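PDB 4OPE: Nrps/pks from Streptomyces albus, which probably extends a polyketide chain by decarboxylative condensation, as the KS7 ketosynthase domain of OzmH, an AT-less type I synthase of oxazolomycin biosynthesis. Local coordinates for residues D7-V12 with V246-R251; S75-F80 with P569-R574; A263-T268 with V431-S436. All coordinates share one frame; numbering follows the deposited sequence. Where two conformers were deposited one is given.

Overall arrangement
The first strand of the chain opens contact 1, and residues 75-80 open contact 2 soon after. Residues 246-251 then close contact 1 over a loop of 233 residues. Contacts 1 and 2 therefore cross along the chain. Contact 3 follows contact 1 in series: residues 263-268 pair with 431-436 and close 162 residues. It lies nested inside the long loop that contact 2 closes at residues 569-574. Contacts 1 and 3 meet in one mixed sheet, where strands 9-17 and 263-272 are neighbours, and their centres are 9 Å apart. Contact 2 lies about 30 Å from contact 1, centre to centre, and ties the late chain to the N-terminal part.

Contact 1 of 3, residues D7-V12 with V246-R251; sequences DEIVIV and VLLKRR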
ATOM      1  N   ASP A   7     -12.646  21.376  -9.109  1.00 96.72           N
ATOM      2  CA  ASP A   7     -13.504  20.746  -8.099  1.00 85.40           C
ATOM      3  C   ASP A   7     -12.618  20.114  -6.984  1.00 82.46           C
ATOM      4  O   ASP A   7     -11.713  19.286  -7.206  1.00 73.86           O
ATOM      5  CB  ASP A   7     -14.487  19.734  -8.706  1.00 81.05           C
ATOM      6  CG  ASP A   7     -15.746  19.527  -7.829  1.00 82.58           C
ATOM      7  OD1 ASP A   7     -15.803  20.060  -6.694  1.00 75.02           O
ATOM      8  OD2 ASP A   7     -16.696  18.828  -8.277  1.00 81.07           O
ATOM      9  N   GLU A   8     -12.886  20.551  -5.770  1.00 74.94           N
ATOM     10  CA  GLU A   8     -12.030  20.246  -4.672  1.00 68.70           C
ATOM     11  C   GLU A   8     -12.503  18.926  -4.087  1.00 60.94           C
ATOM     12  O   GLU A   8     -13.651  18.521  -4.279  1.00 61.56           O
ATOM     13  CB  GLU A   8     -12.116  21.369  -3.635  1.00 75.55           C
ATOM     14  CG  GLU A   8     -12.156  22.787  -4.221  1.00 83.87           C
ATOM     15  CD  GLU A   8     -12.145  23.858  -3.139  1.00 87.84           C
ATOM     16  OE1 GLU A   8     -13.211  24.039  -2.494  1.00 80.15           O
ATOM     17  OE2 GLU A   8     -11.072  24.502  -2.936  1.00 85.13           O
ATOM     18  N   ILE A   9     -11.617  18.264  -3.364  1.00 49.72           N
ATOM     19  CA  ILE A   9     -12.012  17.156  -2.580  1.00 42.31           C
ATOM     20  C   ILE A   9     -12.327  17.663  -1.205  1.00 40.60           C
ATOM     21  O   ILE A   9     -11.625  18.542  -0.720  1.00 42.75           O
ATOM     22  CB  ILE A   9     -10.876  16.187  -2.427  1.00 41.11           C
ATOM     23  CG1 ILE A   9     -10.388  15.738  -3.797  1.00 42.25           C
ATOM     24  CG2 ILE A   9     -11.323  14.996  -1.598  1.00 40.14           C
ATOM     25  CD1 ILE A   9     -11.469  15.154  -4.649  1.00 44.72           C
ATOM     26  N   VAL A  10     -13.358  17.088  -0.570  1.00 37.52           N
ATOM     27  CA  VAL A  10     -13.717  17.401   0.807  1.00 35.19           C
ATOM     28  C   VAL A  10     -13.921  16.147   1.630  1.00 32.91           C
ATOM     29  O   VAL A  10     -14.123  15.065   1.095  1.00 31.51           O
ATOM     30  CB  VAL A  10     -15.012  18.202   0.888  1.00 37.82           C
ATOM     31  CG1 VAL A  10     -14.865  19.531   0.141  1.00 39.16           C
ATOM     32  CG2 VAL A  10     -16.197  17.399   0.345  1.00 39.36           C
ATOM     33  N   ILE A  11     -13.827  16.318   2.937  1.00 31.31           N
ATOM     34  CA  ILE A  11     -14.040  15.269   3.873  1.00 31.30           C
ATOM     35  C   ILE A  11     -15.451  15.452   4.423  1.00 31.66           C
ATOM     36  O   ILE A  11     -15.796  16.492   4.981  1.00 33.16           O
ATOM     37  CB  ILE A  11     -13.069  15.372   5.069  1.00 31.42           C
ATOM     38  CG1 ILE A  11     -11.640  15.054   4.647  1.00 30.69           C
ATOM     39  CG2 ILE A  11     -13.486  14.445   6.233  1.00 31.41           C
ATOM     40  CD1 ILE A  11     -10.645  15.307   5.762  1.00 29.56           C
ATOM     41  N   VAL A  12     -16.244  14.407   4.350  1.00 31.50           N
ATOM     42  CA  VAL A  12     -17.605  14.514   4.804  1.00 31.81           C
ATOM     43  C   VAL A  12     -17.939  13.595   5.950  1.00 31.16           C
ATOM     44  O   VAL A  12     -19.067  13.489   6.299  1.00 31.65           O
ATOM     45  CB  VAL A  12     -18.582  14.217   3.669  1.00 31.57           C
ATOM     46  CG1 VAL A  12     -18.293  15.107   2.483  1.00 32.39           C
ATOM     47  CG2 VAL A  12     -18.537  12.738   3.275  1.00 32.13           C
ATOM     48  N   VAL A 246     -11.624   8.555   7.258  1.00 27.06           N
ATOM     49  CA  VAL A 246     -12.390   9.668   6.810  1.00 28.09           C
ATOM     50  C   VAL A 246     -13.048   9.277   5.499  1.00 29.73           C
ATOM     51  O   VAL A 246     -12.608   8.342   4.790  1.00 28.74           O
ATOM     52  CB  VAL A 246     -11.497  10.898   6.560  1.00 28.98           C
ATOM     53  CG1 VAL A 246     -10.888  11.404   7.850  1.00 29.72           C
ATOM     54  CG2 VAL A 246     -10.389  10.604   5.570  1.00 28.33           C
ATOM     55  N   LEU A 247     -14.084  10.021   5.130  1.00 31.39           N
ATOM     56  CA  LEU A 247     -14.821   9.724   3.878  1.00 30.32           C
ATOM     57  C   LEU A 247     -14.714  10.918   2.980  1.00 30.62           C
ATOM     58  O   LEU A 247     -14.990  12.039   3.405  1.00 29.85           O
ATOM     59  CB  LEU A 247     -16.295   9.381   4.153  1.00 29.61           C
ATOM     60  CG  LEU A 247     -17.072   8.880   2.910  1.00 29.86           C
ATOM     61  CD1 LEU A 247     -16.590   7.537   2.459  1.00 30.15           C
ATOM     62  CD2 LEU A 247     -18.534   8.750   3.205  1.00 30.46           C
ATOM     63  N   LEU A 248     -14.311  10.660   1.745  1.00 32.22           N
ATOM     64  CA  LEU A 248     -13.944  11.707   0.797  1.00 35.17           C
ATOM     65  C   LEU A 248     -14.870  11.772  -0.422  1.00 37.09           C
ATOM     66  O   LEU A 248     -15.444  10.762  -0.841  1.00 39.32           O
ATOM     67  CB  LEU A 248     -12.517  11.470   0.341  1.00 36.27           C
ATOM     68  CG  LEU A 248     -11.477  11.386   1.465  1.00 36.51           C
ATOM     69  CD1 LEU A 248     -10.221  10.673   0.987  1.00 36.60           C
ATOM     70  CD2 LEU A 248     -11.128  12.778   1.956  1.00 37.95           C
ATOM     71  N   LYS A 249     -14.995  12.967  -0.979  1.00 37.81           N
ATOM     72  CA  LYS A 249     -16.015  13.294  -1.990  1.00 40.41           C
ATOM     73  C   LYS A 249     -15.570  14.551  -2.734  1.00 41.08           C
ATOM     74  O   LYS A 249     -14.896  15.388  -2.146  1.00 39.07           O
ATOM     75  CB  LYS A 249     -17.314  13.657  -1.277  1.00 44.02           C
ATOM     76  CG  LYS A 249     -18.593  13.000  -1.744  1.00 46.66           C
ATOM     77  CD  LYS A 249     -19.517  12.807  -0.563  1.00 49.06           C
ATOM     78  CE  LYS A 249     -20.735  11.943  -0.890  1.00 54.47           C
ATOM     79  NZ  LYS A 249     -21.161  11.147   0.314  1.00 54.92           N
ATOM     80  N   ARG A 250     -15.966  14.708  -3.992  1.00 43.23           N
ATOM     81  CA  ARG A 250     -15.882  16.010  -4.658  1.00 45.21           C
ATOM     82  C   ARG A 250     -16.809  17.010  -4.006  1.00 48.02           C
ATOM     83  O   ARG A 250     -17.938  16.646  -3.643  1.00 49.02           O
ATOM     84  CB  ARG A 250     -16.266  15.900  -6.115  1.00 46.05           C
ATOM     85  CG  ARG A 250     -15.184  15.285  -6.952  1.00 49.64           C
ATOM     86  CD  ARG A 250     -15.575  15.336  -8.393  1.00 54.89           C
ATOM     87  NE  ARG A 250     -14.736  14.516  -9.258  1.00 58.46           N
ATOM     88  CZ  ARG A 250     -13.544  14.887  -9.721  1.00 61.59           C
ATOM     89  NH1 ARG A 250     -12.997  16.059  -9.365  1.00 58.56           N
ATOM     90  NH2 ARG A 250     -12.889  14.064 -10.538  1.00 63.77           N
ATOM     91  N   ARG A 251     -16.359  18.265  -3.856  1.00 51.35           N
ATOM     92  CA  ARG A 251     -17.220  19.292  -3.247  1.00 56.81           C
ATOM     93  C   ARG A 251     -18.609  19.334  -3.888  1.00 56.21           C
ATOM     94  O   ARG A 251     -19.620  19.347  -3.182  1.00 54.26           O
ATOM     95  CB  ARG A 251     -16.627  20.695  -3.324  1.00 62.31           C
ATOM     96  CG  ARG A 251     -17.235  21.602  -2.250  1.00 67.92           C
ATOM     97  CD  ARG A 251     -17.343  23.077  -2.608  1.00 77.98           C
ATOM     98  NE  ARG A 251     -16.197  23.905  -2.199  1.00 87.11           N
ATOM     99  CZ  ARG A 251     -15.926  24.324  -0.949  1.00 89.69           C
ATOM    100  NH1 ARG A 251     -14.853  25.096  -0.764  1.00 83.03           N
ATOM    101  NH2 ARG A 251     -16.681  23.975   0.118  1.00 86.74           N
TER
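Val10 and Lys249 pair in the central mixed sheet of the thiolase fold, where strand 9-17 runs antiparallel to strand 242-250. Val10 N gives a nearly straight bond to Lys249 O (2.8 Å), and Lys249 N returns a longer one to Val10 O (3.1 Å). Further along, Val12 N reaches Leu247 O at 2.8 Å. Between these bonded positions CA-H...O contacts fill in, such as Leu248 CA on Val10 O.

Ile11 and Leu248 form a non-hydrogen-bonded pair with their side chains alongside each other, pointing the same way. Ile11 CG1 touches Leu248 CD2 at 3.6 Å. The other branch, Ile11 CG2, packs against Val246 CB. Leu248 also touches helix 178-192, which lies over this face. On the reverse face the two methyls of Val12 meet Lys249 CD, each at 4.0 Å. The aliphatic part of the lysine crosses the valine at about a right angle.

Beyond the last strand pair, Arg251 N donates to Glu8 O at 2.8 Å, from a position tilted 23° out of the carbonyl plane. The two side chains then run side by side. Arg251 has CG anti to its own N (chi1 -158°) and then bends at the next two torsions, which carries NH1 to Glu8 OE1. They form a salt bridge at 2.6 Å, but the hydrogen bond within it is weak, with an angle of 122° at the hydrogen. Asp7, though poorly ordered, places OD1 to accept from Ser252 N, just after residues 246-251.

The chemistry thus changes along the pair. Ile11 and Leu248 are held in a buried apolar layer. Glu8 is paired with a guanidinium, while Asp7 faces the N-terminal end of helix 251-256, where the amides would probably favour its charge.

Contact 2 of 3, residues S75-F80 with P569-R574; sequences SFDPMF and PFARER
Phe76 and Glu573 are linked by two backbone hydrogen bonds, which make a short antiparallel ladder. Phe76 N donates to Glu573 O, and Glu573 N donates to Phe76 O, both at 2.9 Å. Ser75 and Arg574 form the adjoining non-hydrogen-bonded pair. Ser75 CA also makes a CA-H...O contact with Glu573 O.

The next polar link uses a side chain. Asp77 OD2 accepts a hydrogen bond from Ala571 N at 2.9 Å. The bond is nearly straight at the hydrogen (171°), but the donor lies well above the carboxylate plane. With CG anti to the backbone N (chi1 -171°), the carboxylate extends across to the other segment. Its second oxygen, OD1, takes a longer bond from Phe80 N at 3.3 Å, which makes an Asx motif. With Asp77 replaced by alanine both carboxylate acceptors are gone; Ala571 N would probably be left without its mate, and the turn to Phe80 would keep just a weak backbone bond.

The aromatic contact is a T-shaped stack. The edge of Phe570 points at one face of Phe80, with planes at 81° and centroids 4.8 Å apart. Phe570 CE1 sits over the centre of the Phe80 ring, 3.4 Å above its plane. The CD1 edge of Phe570 meets Asp77 OD2 in the plane of the ring, at 3.6 Å.

Other side-chain contacts are fewer. Arg572 CB lies 3.6 Å from Ser75 OG, whose polar partner is Asp72. Arg572 sends its guanidinium to Glu463 of helix 458-473. That helix borders residues 569-574, with Pro569 resting on it. Helix 93-108 adjoins both parts: Phe76 packs on Leu99, and Trp103 meets Phe80 and Phe570 edge-to-face.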
ATOM      1  N   SER A  75     -12.533  -7.686  21.067  1.00 44.22           N
ATOM      2  CA  SER A  75     -13.958  -7.688  20.776  1.00 45.98           C
ATOM      3  C   SER A  75     -14.331  -7.418  19.345  1.00 41.10           C
ATOM      4  O   SER A  75     -13.816  -6.529  18.703  1.00 37.93           O
ATOM      5  CB  SER A  75     -14.684  -6.695  21.669  1.00 48.02           C
ATOM      6  OG  SER A  75     -14.653  -7.226  22.976  1.00 51.70           O
ATOM      7  N   PHE A  76     -15.259  -8.231  18.886  1.00 41.78           N
ATOM      8  CA  PHE A  76     -15.752  -8.191  17.547  1.00 41.66           C
ATOM      9  C   PHE A  76     -17.196  -8.720  17.543  1.00 43.35           C
ATOM     10  O   PHE A  76     -17.603  -9.437  18.483  1.00 41.74           O
ATOM     11  CB  PHE A  76     -14.867  -9.059  16.653  1.00 40.19           C
ATOM     12  CG  PHE A  76     -15.109  -8.863  15.192  1.00 38.47           C
ATOM     13  CD1 PHE A  76     -15.281  -7.597  14.662  1.00 38.01           C
ATOM     14  CD2 PHE A  76     -15.205  -9.938  14.369  1.00 39.29           C
ATOM     15  CE1 PHE A  76     -15.523  -7.415  13.313  1.00 39.25           C
ATOM     16  CE2 PHE A  76     -15.421  -9.782  13.006  1.00 42.03           C
ATOM     17  CZ  PHE A  76     -15.559  -8.508  12.467  1.00 40.91           C
ATOM     18  N   ASP A  77     -17.939  -8.331  16.499  1.00 41.85           N
ATOM     19  CA  ASP A  77     -19.302  -8.769  16.222  1.00 43.50           C
ATOM     20  C   ASP A  77     -19.265  -9.549  14.889  1.00 42.53           C
ATOM     21  O   ASP A  77     -19.641  -9.030  13.816  1.00 38.02           O
ATOM     22  CB  ASP A  77     -20.207  -7.535  16.148  1.00 44.83           C
ATOM     23  CG  ASP A  77     -21.682  -7.863  16.078  1.00 47.99           C
ATOM     24  OD1 ASP A  77     -21.997  -9.047  15.876  1.00 50.91           O
ATOM     25  OD2 ASP A  77     -22.529  -6.916  16.234  1.00 45.80           O
ATOM     26  N   PRO A  78     -18.803 -10.806  14.956  1.00 40.84           N
ATOM     27  CA  PRO A  78     -18.601 -11.600  13.723  1.00 41.81           C
ATOM     28  C   PRO A  78     -19.916 -11.885  12.979  1.00 44.69           C
ATOM     29  O   PRO A  78     -19.936 -11.953  11.721  1.00 42.49           O
ATOM     30  CB  PRO A  78     -17.987 -12.912  14.221  1.00 40.54           C
ATOM     31  CG  PRO A  78     -18.187 -12.919  15.704  1.00 41.38           C
ATOM     32  CD  PRO A  78     -18.385 -11.510  16.178  1.00 39.95           C
HETATM   33  N   MSE A  79     -20.991 -12.054  13.752  1.00 44.61           N
HETATM   34  CA  MSE A  79     -22.287 -12.396  13.180  1.00 47.20           C
HETATM   35  C   MSE A  79     -22.743 -11.231  12.349  1.00 47.10           C
HETATM   36  O   MSE A  79     -23.421 -11.422  11.338  1.00 49.28           O
HETATM   37  CB  MSE A  79     -23.343 -12.765  14.219  1.00 48.04           C
HETATM   38  CG  MSE A  79     -23.046 -14.023  15.051  1.00 53.74           C
HETATM   39 SE   MSE A  79     -22.665 -15.686  14.019  0.57 59.53          SE
HETATM   40  CE  MSE A  79     -21.124 -16.313  15.093  1.00 60.74           C
ATOM     41  N   PHE A  80     -22.377 -10.018  12.761  1.00 44.76           N
ATOM     42  CA  PHE A  80     -22.818  -8.812  12.074  1.00 43.62           C
ATOM     43  C   PHE A  80     -22.152  -8.840  10.744  1.00 40.63           C
ATOM     44  O   PHE A  80     -22.785  -8.629   9.707  1.00 44.65           O
ATOM     45  CB  PHE A  80     -22.470  -7.514  12.864  1.00 42.55           C
ATOM     46  CG  PHE A  80     -22.940  -6.248  12.210  1.00 40.75           C
ATOM     47  CD1 PHE A  80     -22.287  -5.727  11.105  1.00 41.15           C
ATOM     48  CD2 PHE A  80     -24.026  -5.567  12.708  1.00 42.61           C
ATOM     49  CE1 PHE A  80     -22.708  -4.554  10.501  1.00 41.23           C
ATOM     50  CE2 PHE A  80     -24.458  -4.386  12.120  1.00 43.53           C
ATOM     51  CZ  PHE A  80     -23.799  -3.876  11.007  1.00 42.31           C
ATOM     52  N   PRO A 569     -23.960   0.150  18.303  1.00 36.00           N
ATOM     53  CA  PRO A 569     -23.256  -0.577  19.339  1.00 35.19           C
ATOM     54  C   PRO A 569     -23.039  -2.058  19.014  1.00 35.39           C
ATOM     55  O   PRO A 569     -23.793  -2.901  19.416  1.00 35.88           O
ATOM     56  CB  PRO A 569     -24.157  -0.404  20.555  1.00 36.05           C
ATOM     57  CG  PRO A 569     -25.530  -0.322  19.991  1.00 36.97           C
ATOM     58  CD  PRO A 569     -25.403   0.241  18.594  1.00 36.87           C
ATOM     59  N   PHE A 570     -21.962  -2.362  18.322  1.00 36.10           N
ATOM     60  CA  PHE A 570     -21.659  -3.726  17.947  1.00 35.64           C
ATOM     61  C   PHE A 570     -21.618  -4.635  19.153  1.00 36.98           C
ATOM     62  O   PHE A 570     -21.340  -4.216  20.261  1.00 34.08           O
ATOM     63  CB  PHE A 570     -20.318  -3.780  17.226  1.00 34.03           C
ATOM     64  CG  PHE A 570     -20.373  -3.227  15.845  1.00 33.19           C
ATOM     65  CD1 PHE A 570     -21.013  -3.925  14.836  1.00 33.76           C
ATOM     66  CD2 PHE A 570     -19.834  -1.998  15.564  1.00 31.95           C
ATOM     67  CE1 PHE A 570     -21.080  -3.412  13.551  1.00 34.49           C
ATOM     68  CE2 PHE A 570     -19.892  -1.476  14.293  1.00 33.10           C
ATOM     69  CZ  PHE A 570     -20.499  -2.189  13.269  1.00 33.70           C
ATOM     70  N   ALA A 571     -21.890  -5.903  18.906  1.00 39.60           N
ATOM     71  CA  ALA A 571     -21.764  -6.884  19.947  1.00 43.81           C
ATOM     72  C   ALA A 571     -20.302  -6.983  20.232  1.00 45.01           C
ATOM     73  O   ALA A 571     -19.506  -6.819  19.308  1.00 47.30           O
ATOM     74  CB  ALA A 571     -22.292  -8.236  19.495  1.00 43.98           C
ATOM     75  N   ARG A 572     -19.964  -7.281  21.486  1.00 44.99           N
ATOM     76  CA  ARG A 572     -18.577  -7.502  21.888  1.00 46.69           C
ATOM     77  C   ARG A 572     -18.268  -8.954  22.281  1.00 49.40           C
ATOM     78  O   ARG A 572     -18.096  -9.245  23.460  1.00 45.59           O
ATOM     79  CB  ARG A 572     -18.221  -6.569  23.022  1.00 46.06           C
ATOM     80  CG  ARG A 572     -18.235  -5.133  22.583  1.00 49.67           C
ATOM     81  CD  ARG A 572     -18.156  -4.203  23.756  1.00 52.28           C
ATOM     82  NE  ARG A 572     -19.486  -3.816  24.170  1.00 59.85           N
ATOM     83  CZ  ARG A 572     -19.827  -3.452  25.403  1.00 69.91           C
ATOM     84  NH1 ARG A 572     -18.926  -3.427  26.392  1.00 70.73           N
ATOM     85  NH2 ARG A 572     -21.096  -3.118  25.646  1.00 74.39           N
ATOM     86  N   GLU A 573     -18.164  -9.833  21.276  1.00 53.78           N
ATOM     87  CA  GLU A 573     -17.681 -11.201  21.453  1.00 55.37           C
ATOM     88  C   GLU A 573     -16.156 -11.186  21.413  1.00 54.31           C
ATOM     89  O   GLU A 573     -15.555 -10.622  20.493  1.00 51.73           O
ATOM     90  CB  GLU A 573     -18.173 -12.145  20.345  1.00 60.04           C
ATOM     91  CG  GLU A 573     -19.666 -12.080  20.014  1.00 69.04           C
ATOM     92  CD  GLU A 573     -20.571 -12.472  21.176  1.00 77.69           C
ATOM     93  OE1 GLU A 573     -21.661 -11.849  21.339  1.00 75.98           O
ATOM     94  OE2 GLU A 573     -20.182 -13.410  21.922  1.00 86.01           O
ATOM     95  N   ARG A 574     -15.552 -11.816  22.422  1.00 53.05           N
ATOM     96  CA  ARG A 574     -14.125 -12.045  22.483  1.00 49.38           C
ATOM     97  C   ARG A 574     -13.713 -12.916  21.292  1.00 48.32           C
ATOM     98  O   ARG A 574     -14.302 -13.952  21.037  1.00 51.95           O
ATOM     99  CB  ARG A 574     -13.793 -12.686  23.819  1.00 49.51           C
ATOM    100  CG  ARG A 574     -12.372 -13.162  23.929  1.00 54.90           C
ATOM    101  CD  ARG A 574     -11.870 -13.267  25.372  1.00 54.59           C
ATOM    102  NE  ARG A 574     -10.444 -13.556  25.336  1.00 55.72           N
ATOM    103  CZ  ARG A 574      -9.483 -12.649  25.408  1.00 57.07           C
ATOM    104  NH1 ARG A 574      -8.222 -13.042  25.326  1.00 58.42           N
ATOM    105  NH2 ARG A 574      -9.765 -11.356  25.556  1.00 56.09           N
TER

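Contact 3 of 3, residues A263-T268 with V431-S436; sequences AVVRST and VILEES
Val265 and Leu433 carry the tightly packed side of this strand pair. They lie alongside each other, and Leu433 CD2 touches Val265 CG2 at 3.7 Å. With CG anti to the carbonyl carbon (chi1 -58°), the leucine brings its end toward the neighbouring strand. Thr268 and Val431 lie side by side on the same face, with CG2 against CG2 at 3.9 Å. The threonine hydroxyl bonds to His184. Helix 356-370 covers the Leu433 part through Leu361 and Phe368.

At the paired backbones, Val264 N donates to Glu434 O at 2.7 Å and Glu434 N donates back to Val264 O. Then the register slips by one. Arg266 and Ser267 both face Ile432, a classic beta bulge within the antiparallel part of the thiolase-fold sheet. Ile432 O receives two weak bonds, from Arg266 N at 2.9 Å and from Ser267 N at 3.4 Å. Regular pairing resumes with Ile432 N on Ser267 O at 3.0 Å.

The solvent side is the Arg266-Glu434 end, where these two residues are partly exposed. The bulge directs Arg266 toward strand 427-434, and its folded chain crosses Glu434 at a slant. Arg266 NH1 forms a salt bridge with Glu434 OE1 at 3.1 Å, with guanidinium and carboxylate planes 53° apart. Arg266 NH2 bonds to Ala298 O at the end of helix 284-298.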
ATOM      1  N   ALA A 263     -14.175  19.608   6.195  1.00 39.32           N
ATOM      2  CA  ALA A 263     -12.957  20.292   5.802  1.00 38.02           C
ATOM      3  C   ALA A 263     -12.759  20.123   4.307  1.00 38.85           C
ATOM      4  O   ALA A 263     -13.157  19.124   3.704  1.00 39.15           O
ATOM      5  CB  ALA A 263     -11.753  19.722   6.546  1.00 37.20           C
ATOM      6  N   VAL A 264     -12.126  21.114   3.719  1.00 38.36           N
ATOM      7  CA  VAL A 264     -11.724  21.044   2.343  1.00 39.00           C
ATOM      8  C   VAL A 264     -10.277  20.649   2.349  1.00 38.91           C
ATOM      9  O   VAL A 264      -9.451  21.287   3.042  1.00 39.25           O
ATOM     10  CB  VAL A 264     -11.813  22.434   1.687  1.00 40.83           C
ATOM     11  CG1 VAL A 264     -11.289  22.397   0.267  1.00 41.05           C
ATOM     12  CG2 VAL A 264     -13.238  22.936   1.743  1.00 40.96           C
ATOM     13  N   VAL A 265      -9.960  19.632   1.554  1.00 38.20           N
ATOM     14  CA  VAL A 265      -8.603  19.199   1.388  1.00 37.19           C
ATOM     15  C   VAL A 265      -7.908  20.049   0.338  1.00 39.79           C
ATOM     16  O   VAL A 265      -7.988  19.759  -0.843  1.00 40.84           O
ATOM     17  CB  VAL A 265      -8.584  17.747   0.974  1.00 37.63           C
ATOM     18  CG1 VAL A 265      -7.135  17.264   0.735  1.00 38.10           C
ATOM     19  CG2 VAL A 265      -9.253  16.935   2.087  1.00 37.28           C
ATOM     20  N   ARG A 266      -7.236  21.104   0.781  1.00 40.29           N
ATOM     21  CA  ARG A 266      -6.606  22.036  -0.145  1.00 43.53           C
ATOM     22  C   ARG A 266      -5.467  21.403  -0.951  1.00 42.71           C
ATOM     23  O   ARG A 266      -5.362  21.629  -2.141  1.00 45.09           O
ATOM     24  CB  ARG A 266      -6.133  23.294   0.598  1.00 47.26           C
ATOM     25  CG  ARG A 266      -7.290  24.230   1.049  1.00 52.40           C
ATOM     26  CD  ARG A 266      -7.686  25.282   0.007  1.00 56.16           C
ATOM     27  NE  ARG A 266      -6.612  26.270  -0.225  1.00 63.58           N
ATOM     28  CZ  ARG A 266      -6.350  27.338   0.549  1.00 67.40           C
ATOM     29  NH1 ARG A 266      -7.102  27.603   1.615  1.00 71.98           N
ATOM     30  NH2 ARG A 266      -5.340  28.161   0.255  1.00 67.08           N
ATOM     31  N   SER A 267      -4.632  20.610  -0.298  1.00 41.32           N
ATOM     32  CA  SER A 267      -3.563  19.877  -0.958  1.00 41.61           C
ATOM     33  C   SER A 267      -3.039  18.678  -0.131  1.00 40.58           C
ATOM     34  O   SER A 267      -3.220  18.592   1.103  1.00 36.16           O
ATOM     35  CB  SER A 267      -2.387  20.810  -1.284  1.00 43.30           C
ATOM     36  OG  SER A 267      -1.582  21.087  -0.136  1.00 41.80           O
ATOM     37  N   THR A 268      -2.420  17.748  -0.856  1.00 40.26           N
ATOM     38  CA  THR A 268      -1.652  16.675  -0.240  1.00 43.57           C
ATOM     39  C   THR A 268      -0.343  16.458  -0.982  1.00 41.16           C
ATOM     40  O   THR A 268      -0.258  16.686  -2.179  1.00 43.41           O
ATOM     41  CB  THR A 268      -2.401  15.319  -0.169  1.00 43.71           C
ATOM     42  OG1 THR A 268      -2.663  14.842  -1.485  1.00 44.13           O
ATOM     43  CG2 THR A 268      -3.690  15.472   0.568  1.00 45.16           C
ATOM     44  N   VAL A 431      -0.397  17.279   4.577  1.00 34.14           N
ATOM     45  CA  VAL A 431      -1.709  17.722   4.100  1.00 35.20           C
ATOM     46  C   VAL A 431      -2.190  19.061   4.676  1.00 36.35           C
ATOM     47  O   VAL A 431      -2.038  19.352   5.848  1.00 36.05           O
ATOM     48  CB  VAL A 431      -2.791  16.617   4.240  1.00 36.82           C
ATOM     49  CG1 VAL A 431      -2.767  15.984   5.593  1.00 38.74           C
ATOM     50  CG2 VAL A 431      -4.183  17.164   4.009  1.00 38.03           C
ATOM     51  N   ILE A 432      -2.743  19.896   3.784  1.00 38.97           N
ATOM     52  CA  ILE A 432      -3.328  21.183   4.119  1.00 38.14           C
ATOM     53  C   ILE A 432      -4.852  21.090   4.067  1.00 38.00           C
ATOM     54  O   ILE A 432      -5.423  20.695   3.033  1.00 37.46           O
ATOM     55  CB  ILE A 432      -2.929  22.255   3.099  1.00 39.31           C
ATOM     56  CG1 ILE A 432      -1.435  22.195   2.745  1.00 42.57           C
ATOM     57  CG2 ILE A 432      -3.213  23.620   3.644  1.00 39.45           C
ATOM     58  CD1 ILE A 432      -0.483  22.763   3.769  1.00 41.73           C
ATOM     59  N   LEU A 433      -5.504  21.456   5.171  1.00 37.21           N
ATOM     60  CA  LEU A 433      -6.962  21.487   5.249  1.00 38.10           C
ATOM     61  C   LEU A 433      -7.539  22.884   5.486  1.00 41.94           C
ATOM     62  O   LEU A 433      -6.883  23.784   6.021  1.00 46.31           O
ATOM     63  CB  LEU A 433      -7.441  20.576   6.359  1.00 36.98           C
ATOM     64  CG  LEU A 433      -6.998  19.128   6.228  1.00 36.93           C
ATOM     65  CD1 LEU A 433      -7.576  18.315   7.359  1.00 36.77           C
ATOM     66  CD2 LEU A 433      -7.443  18.497   4.926  1.00 38.15           C
ATOM     67  N   GLU A 434      -8.781  23.074   5.072  1.00 44.34           N
ATOM     68  CA  GLU A 434      -9.460  24.333   5.295  1.00 44.15           C
ATOM     69  C   GLU A 434     -10.819  24.016   5.843  1.00 43.31           C
ATOM     70  O   GLU A 434     -11.513  23.130   5.352  1.00 39.57           O
ATOM     71  CB  GLU A 434      -9.562  25.112   3.988  1.00 47.48           C
ATOM     72  CG  GLU A 434     -10.095  26.528   4.109  1.00 52.25           C
ATOM     73  CD  GLU A 434     -10.183  27.251   2.762  1.00 57.49           C
ATOM     74  OE1 GLU A 434      -9.894  28.465   2.712  1.00 65.78           O
ATOM     75  OE2 GLU A 434     -10.528  26.623   1.740  1.00 62.09           O
ATOM     76  N   GLU A 435     -11.174  24.746   6.888  1.00 46.73           N
ATOM     77  CA  GLU A 435     -12.496  24.730   7.493  1.00 47.10           C
ATOM     78  C   GLU A 435     -13.542  25.044   6.447  1.00 49.41           C
ATOM     79  O   GLU A 435     -13.244  25.776   5.512  1.00 48.14           O
ATOM     80  CB  GLU A 435     -12.526  25.809   8.557  1.00 49.25           C
ATOM     81  CG  GLU A 435     -13.841  26.005   9.261  1.00 50.45           C
ATOM     82  CD  GLU A 435     -13.833  27.216  10.178  1.00 52.36           C
ATOM     83  OE1 GLU A 435     -12.994  28.130   9.961  1.00 46.61           O
ATOM     84  OE2 GLU A 435     -14.700  27.266  11.106  1.00 54.63           O
ATOM     85  N   SER A 436     -14.756  24.495   6.595  1.00 51.81           N
ATOM     86  CA  SER A 436     -15.859  24.741   5.676  0.60 55.79           C
ATOM     87  C   SER A 436     -16.939  25.614   6.303  1.00 57.30           C
ATOM     88  O   SER A 436     -17.413  25.316   7.416  1.00 57.26           O
ATOM     89  CB  SER A 436     -16.515  23.428   5.324  0.60 60.05           C
ATOM     90  OG  SER A 436     -17.351  23.006   6.399  0.60 64.25           O
TER